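Local atomic coordinates of flagellar hook protein FlgE (Caulobacter crescentus CB15, PDB entry 5AY6), a protein that probably builds the flagellar hook, the curved tube that acts as a universal joint between the motor and the filament. Residues S216-I220 with T231-F235; P240-K246 with E276-I281. All blocks are in the same frame, centred on the assembly; numbering follows the deposited sequence.

Interaction 1: residues S216-I220 with T231-F235; sequences STGII and TGSLF
Leu234 lays its isobutyl group against strand 214-222, with CD1 beside Ser216 OG (3.6 Å) and the Thr217 carbonyl carbon, and CD2 3.8 Å from Ile220 CD1. The contact joins the fourth strand of the five-stranded antiparallel sheet in the FlaE D2 part of the hook protein to the loop that leaves the fifth, 228-230. That loop starts with a type II' beta turn from Thr231 to Leu234, closed by Leu234 N on Thr231 O at 3.0 Å; Gly232, with its positive phi, supplies the backbone shape the turn needs. Because CG is anti to the backbone N (chi1 -177°), the branch of Leu234 is carried along the strand, from the Ser216-Thr217 end to Ile220, which is buried as Leu234 is. Gly218 packs its backbone closely against the turn: its CA is 4.1 Å from that of Leu234. Ile219 O and Gly232 N come within 3.3 Å, but at an angle too poor for a hydrogen bond. Water also bridges the two segments. One molecule donates to both Thr217 O and Ser233 O, a second links Thr217 O to Ser233 OG, and a third accepts from Ile219 N and Ser233 N, each at 3.1 Å. On the strand's other edge, Ser216, Gly218 and Ile220 bond through their backbones to strand 195-202. The direct hydrogen bond lies at the far end of the turn: Ser216 OG donates to Leu234 O at 2.8 Å, in the carbonyl plane with a C=O...OG angle of 149°.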
loop_
_atom_site.group_PDB
_atom_site.type_symbol
_atom_site.label_atom_id
_atom_site.label_comp_id
_atom_site.label_asym_id
_atom_site.label_seq_id
_atom_site.Cartn_x
_atom_site.Cartn_y
_atom_site.Cartn_z
ATOM N N SER A 216 0.196 -7.110 -10.221
ATOM C CA SER A 216 -1.000 -6.613 -9.549
ATOM C C SER A 216 -0.672 -6.126 -8.150
ATOM O O SER A 216 0.396 -6.412 -7.614
ATOM C CB SER A 216 -2.069 -7.700 -9.475
ATOM O OG SER A 216 -1.639 -8.739 -8.612
ATOM N N THR A 217 -1.597 -5.379 -7.558
ATOM C CA THR A 217 -1.410 -4.881 -6.200
ATOM C C THR A 217 -2.694 -5.066 -5.415
ATOM O O THR A 217 -3.770 -5.211 -5.998
ATOM C CB THR A 217 -1.014 -3.393 -6.179
ATOM O OG1 THR A 217 -2.133 -2.591 -6.576
ATOM C CG2 THR A 217 0.152 -3.127 -7.116
ATOM N N GLY A 218 -2.589 -5.059 -4.092
ATOM C CA GLY A 218 -3.764 -5.232 -3.267
ATOM C C GLY A 218 -3.473 -5.122 -1.787
ATOM O O GLY A 218 -2.331 -5.266 -1.352
ATOM N N ILE A 219 -4.520 -4.854 -1.019
ATOM C CA ILE A 219 -4.437 -4.839 0.431
ATOM C C ILE A 219 -4.934 -6.173 0.969
ATOM O O ILE A 219 -6.043 -6.607 0.657
ATOM C CB ILE A 219 -5.252 -3.686 1.030
ATOM C CG1 ILE A 219 -4.764 -2.351 0.461
ATOM C CG2 ILE A 219 -5.145 -3.699 2.543
ATOM C CD1 ILE A 219 -5.532 -1.143 0.957
ATOM N N ILE A 220 -4.094 -6.836 1.756
ATOM C CA ILE A 220 -4.446 -8.124 2.332
ATOM C C ILE A 220 -4.820 -7.939 3.798
ATOM O O ILE A 220 -4.149 -7.202 4.525
ATOM C CB ILE A 220 -3.283 -9.133 2.194
ATOM C CG1 ILE A 220 -3.041 -9.464 0.720
ATOM C CG2 ILE A 220 -3.573 -10.407 2.967
ATOM C CD1 ILE A 220 -1.908 -10.447 0.497
ATOM N N THR A 231 -8.086 -10.756 0.296
ATOM C CA THR A 231 -6.912 -10.364 -0.466
ATOM C C THR A 231 -7.157 -9.112 -1.302
ATOM O O THR A 231 -6.386 -8.809 -2.212
ATOM C CB THR A 231 -6.457 -11.501 -1.396
ATOM O OG1 THR A 231 -7.532 -11.859 -2.271
ATOM C CG2 THR A 231 -6.060 -12.722 -0.583
ATOM N N GLY A 232 -8.227 -8.387 -0.990
ATOM C CA GLY A 232 -8.560 -7.167 -1.707
ATOM C C GLY A 232 -8.628 -7.393 -3.205
ATOM O O GLY A 232 -9.222 -8.367 -3.665
ATOM N N SER A 233 -7.993 -6.512 -3.969
ATOM C CA SER A 233 -7.991 -6.634 -5.422
ATOM C C SER A 233 -6.705 -7.256 -5.950
ATOM O O SER A 233 -6.395 -7.127 -7.133
ATOM C CB SER A 233 -8.190 -5.267 -6.062
ATOM O OG SER A 233 -7.082 -4.435 -5.779
ATOM N N LEU A 234 -5.958 -7.926 -5.077
ATOM C CA LEU A 234 -4.682 -8.513 -5.470
ATOM C C LEU A 234 -4.865 -9.512 -6.610
ATOM O O LEU A 234 -4.045 -9.577 -7.526
ATOM C CB LEU A 234 -4.006 -9.190 -4.275
ATOM C CG LEU A 234 -2.622 -9.793 -4.535
ATOM C CD1 LEU A 234 -1.633 -8.736 -5.023
ATOM C CD2 LEU A 234 -2.102 -10.484 -3.284
ATOM N N PHE A 235 -5.941 -10.294 -6.544
ATOM C CA PHE A 235 -6.269 -11.231 -7.614
ATOM C C PHE A 235 -7.533 -10.787 -8.344
ATOM O O PHE A 235 -8.260 -11.611 -8.898
ATOM C CB PHE A 235 -6.459 -12.652 -7.071
ATOM C CG PHE A 235 -5.288 -13.168 -6.274
ATOM C CD1 PHE A 235 -4.177 -13.700 -6.911
ATOM C CD2 PHE A 235 -5.310 -13.137 -4.891
ATOM C CE1 PHE A 235 -3.108 -14.178 -6.182
ATOM C CE2 PHE A 235 -4.243 -13.618 -4.156
ATOM C CZ PHE A 235 -3.142 -14.136 -4.800
HETATM O O HOH W 1 -5.660 -4.717 -8.052
HETATM O O HOH W 2 -5.283 -2.762 -6.727
HETATM O O HOH W 3 -7.111 -3.999 -2.389
#

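Interaction 2: residues P240-K246 with E276-I281; sequences PTAITIK and EQEVQI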
loop_
_atom_site.group_PDB
_atom_site.type_symbol
_atom_site.label_atom_id
_atom_site.label_comp_id
_atom_site.label_asym_id
_atom_site.label_seq_id
_atom_site.Cartn_x
_atom_site.Cartn_y
_atom_site.Cartn_z
ATOM N N PRO A 240 -11.372 -19.475 -8.267
ATOM C CA PRO A 240 -10.387 -19.276 -7.196
ATOM C C PRO A 240 -9.367 -18.191 -7.539
ATOM O O PRO A 240 -9.233 -17.835 -8.710
ATOM C CB PRO A 240 -9.707 -20.640 -7.091
ATOM C CG PRO A 240 -9.816 -21.206 -8.460
ATOM C CD PRO A 240 -11.160 -20.753 -8.968
ATOM N N THR A 241 -8.682 -17.668 -6.528
ATOM C CA THR A 241 -7.710 -16.598 -6.731
ATOM C C THR A 241 -6.655 -17.020 -7.735
ATOM O O THR A 241 -6.015 -18.063 -7.580
ATOM C CB THR A 241 -7.025 -16.195 -5.413
ATOM O OG1 THR A 241 -6.487 -17.362 -4.778
ATOM C CG2 THR A 241 -8.022 -15.523 -4.483
ATOM N N ALA A 242 -6.484 -16.208 -8.770
ATOM C CA ALA A 242 -5.566 -16.544 -9.848
ATOM C C ALA A 242 -5.030 -15.288 -10.525
ATOM O O ALA A 242 -5.564 -14.197 -10.338
ATOM C CB ALA A 242 -6.258 -17.439 -10.868
ATOM N N ILE A 243 -3.956 -15.452 -11.291
ATOM C CA ILE A 243 -3.495 -14.408 -12.198
ATOM C C ILE A 243 -3.361 -14.993 -13.590
ATOM O O ILE A 243 -3.174 -16.203 -13.745
ATOM C CB ILE A 243 -2.138 -13.807 -11.770
ATOM C CG1 ILE A 243 -1.091 -14.911 -11.625
ATOM C CG2 ILE A 243 -2.272 -13.019 -10.474
ATOM C CD1 ILE A 243 0.294 -14.401 -11.301
ATOM N N THR A 244 -3.478 -14.140 -14.604
ATOM C CA THR A 244 -3.196 -14.545 -15.974
ATOM C C THR A 244 -2.150 -13.614 -16.575
ATOM O O THR A 244 -2.341 -12.402 -16.617
ATOM C CB THR A 244 -4.460 -14.527 -16.867
ATOM O OG1 THR A 244 -5.440 -15.431 -16.344
ATOM C CG2 THR A 244 -4.113 -14.949 -18.289
ATOM N N ILE A 245 -1.038 -14.185 -17.019
ATOM C CA ILE A 245 -0.033 -13.435 -17.760
ATOM C C ILE A 245 -0.189 -13.795 -19.233
ATOM O O ILE A 245 -0.144 -14.971 -19.590
ATOM C CB ILE A 245 1.395 -13.748 -17.275
ATOM C CG1 ILE A 245 1.519 -13.456 -15.780
ATOM C CG2 ILE A 245 2.409 -12.931 -18.063
ATOM C CD1 ILE A 245 2.878 -13.777 -15.197
ATOM N N LYS A 246 -0.399 -12.794 -20.083
ATOM C CA LYS A 246 -0.699 -13.072 -21.485
ATOM C C LYS A 246 0.534 -13.526 -22.238
ATOM O O LYS A 246 1.660 -13.256 -21.822
ATOM C CB LYS A 246 -1.309 -11.843 -22.163
ATOM C CG LYS A 246 -2.506 -11.274 -21.428
ATOM C CD LYS A 246 -3.624 -12.298 -21.273
ATOM C CE LYS A 246 -4.552 -12.292 -22.478
ATOM N NZ LYS A 246 -5.709 -13.215 -22.287
ATOM N N GLU A 276 0.560 -17.889 -22.951
ATOM C CA GLU A 276 -0.258 -17.380 -21.866
ATOM C C GLU A 276 -0.153 -18.318 -20.675
ATOM O O GLU A 276 -0.146 -19.539 -20.838
ATOM C CB GLU A 276 -1.712 -17.238 -22.310
ATOM C CG GLU A 276 -2.692 -16.961 -21.188
ATOM C CD GLU A 276 -4.084 -16.679 -21.712
ATOM O OE1 GLU A 276 -4.200 -15.839 -22.625
ATOM O OE2 GLU A 276 -5.053 -17.296 -21.221
ATOM N N GLN A 277 -0.052 -17.747 -19.482
ATOM C CA GLN A 277 0.098 -18.548 -18.278
ATOM C C GLN A 277 -0.890 -18.131 -17.197
ATOM O O GLN A 277 -0.665 -17.166 -16.470
ATOM C CB GLN A 277 1.530 -18.456 -17.755
ATOM C CG GLN A 277 1.833 -19.421 -16.612
ATOM C CD GLN A 277 3.180 -20.111 -16.760
ATOM O OE1 GLN A 277 4.013 -19.716 -17.579
ATOM N NE2 GLN A 277 3.394 -21.160 -15.966
ATOM N N GLU A 278 -1.986 -18.875 -17.103
ATOM C CA GLU A 278 -2.972 -18.675 -16.052
ATOM C C GLU A 278 -2.593 -19.557 -14.871
ATOM O O GLU A 278 -2.449 -20.769 -15.017
ATOM C CB GLU A 278 -4.377 -19.008 -16.557
ATOM C CG GLU A 278 -5.489 -18.808 -15.543
ATOM C CD GLU A 278 -6.856 -19.133 -16.116
ATOM O OE1 GLU A 278 -6.925 -19.598 -17.276
ATOM O OE2 GLU A 278 -7.863 -18.929 -15.407
ATOM N N VAL A 279 -2.401 -18.939 -13.710
ATOM C CA VAL A 279 -1.946 -19.661 -12.528
ATOM C C VAL A 279 -2.832 -19.400 -11.314
ATOM O O VAL A 279 -2.977 -18.267 -10.862
ATOM C CB VAL A 279 -0.498 -19.287 -12.158
ATOM C CG1 VAL A 279 0.049 -20.273 -11.145
ATOM C CG2 VAL A 279 0.386 -19.267 -13.386
ATOM N N GLN A 280 -3.430 -20.459 -10.786
ATOM C CA GLN A 280 -4.136 -20.350 -9.525
ATOM C C GLN A 280 -3.116 -20.157 -8.405
ATOM O O GLN A 280 -2.116 -20.872 -8.338
ATOM C CB GLN A 280 -4.994 -21.589 -9.263
ATOM C CG GLN A 280 -5.610 -21.604 -7.879
ATOM C CD GLN A 280 -6.592 -22.734 -7.685
ATOM O OE1 GLN A 280 -6.985 -23.401 -8.643
ATOM N NE2 GLN A 280 -7.004 -22.953 -6.441
ATOM N N ILE A 281 -3.362 -19.186 -7.537
ATOM C CA ILE A 281 -2.466 -18.946 -6.413
ATOM C C ILE A 281 -3.240 -19.101 -5.117
ATOM O O ILE A 281 -4.047 -18.248 -4.748
ATOM C CB ILE A 281 -1.815 -17.553 -6.496
ATOM C CG1 ILE A 281 -0.973 -17.462 -7.772
ATOM C CG2 ILE A 281 -0.960 -17.288 -5.256
ATOM C CD1 ILE A 281 -0.397 -16.096 -8.041
HETATM O O HOH W 4 -6.843 -20.379 -4.663
#
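Strands 242-245 and 277-281 run antiparallel, their axes 168° apart and 4.6 Å at closest approach, with Ile243-Val279 and Ile245-Gln277 as hydrogen-bonded pairs and Ala242-Gln280 and Thr244-Glu278 as non-hydrogen-bonded ones. Val279 N meets Ile243 O almost head-on at 2.8 Å. Beyond the last pair, Ile281 N donates to Thr241 O, and Thr241 OG1, held between its own N and carbonyl carbon (chi1 53°), returns a 2.6 Å bond to Ile281 O. A water donates to the same hydroxyl and accepts from Gln280 NE2, while the Gln280 side chain crosses that of Pro240 at about a right angle, OE1 3.6 Å from Pro240 CG. On the buried face, Ile243 CD1 packs 3.7 Å from Ile281 CD1. The other face carries Thr244, whose OG1 lies by Glu278 CG and whose CG2 touches the extended chain of Glu276. At that end Lys246 bends at chi2 and chi3 to run alongside Glu276, and NZ reaches OE1 at 3.0 Å from above the carboxylate plane; Lys246 also makes a cation-pi contact with Tyr250. The ladder thus has polar clasps at both ends, hydroxyl to carbonyl and ammonium to carboxylate, around an apolar buried face.

Overall arrangement
Interactions 1 and 2 follow one another along the chain, their centres 14 Å apart, and Phe235 joins them directly. Its CD2 lies 3.5 Å from Thr241 CB and its CE1 3.6 Å from Ile281 CB, so the ring packs against both segments of interaction 2; it also touches Leu200 of strand 195-202. Thr238, between the two contacts, has a hydroxyl bonded to Phe235 O and to Ala242 N. The loop after strand 228-230, which begins with the turn, runs from the five-stranded sheet that holds strand 214-222 to edge strand 242-245 of the four-stranded mixed sheet. Leu173 of strand 167-174, in that same five-stranded sheet, touches Gln277 and Val279, linking the sheets again.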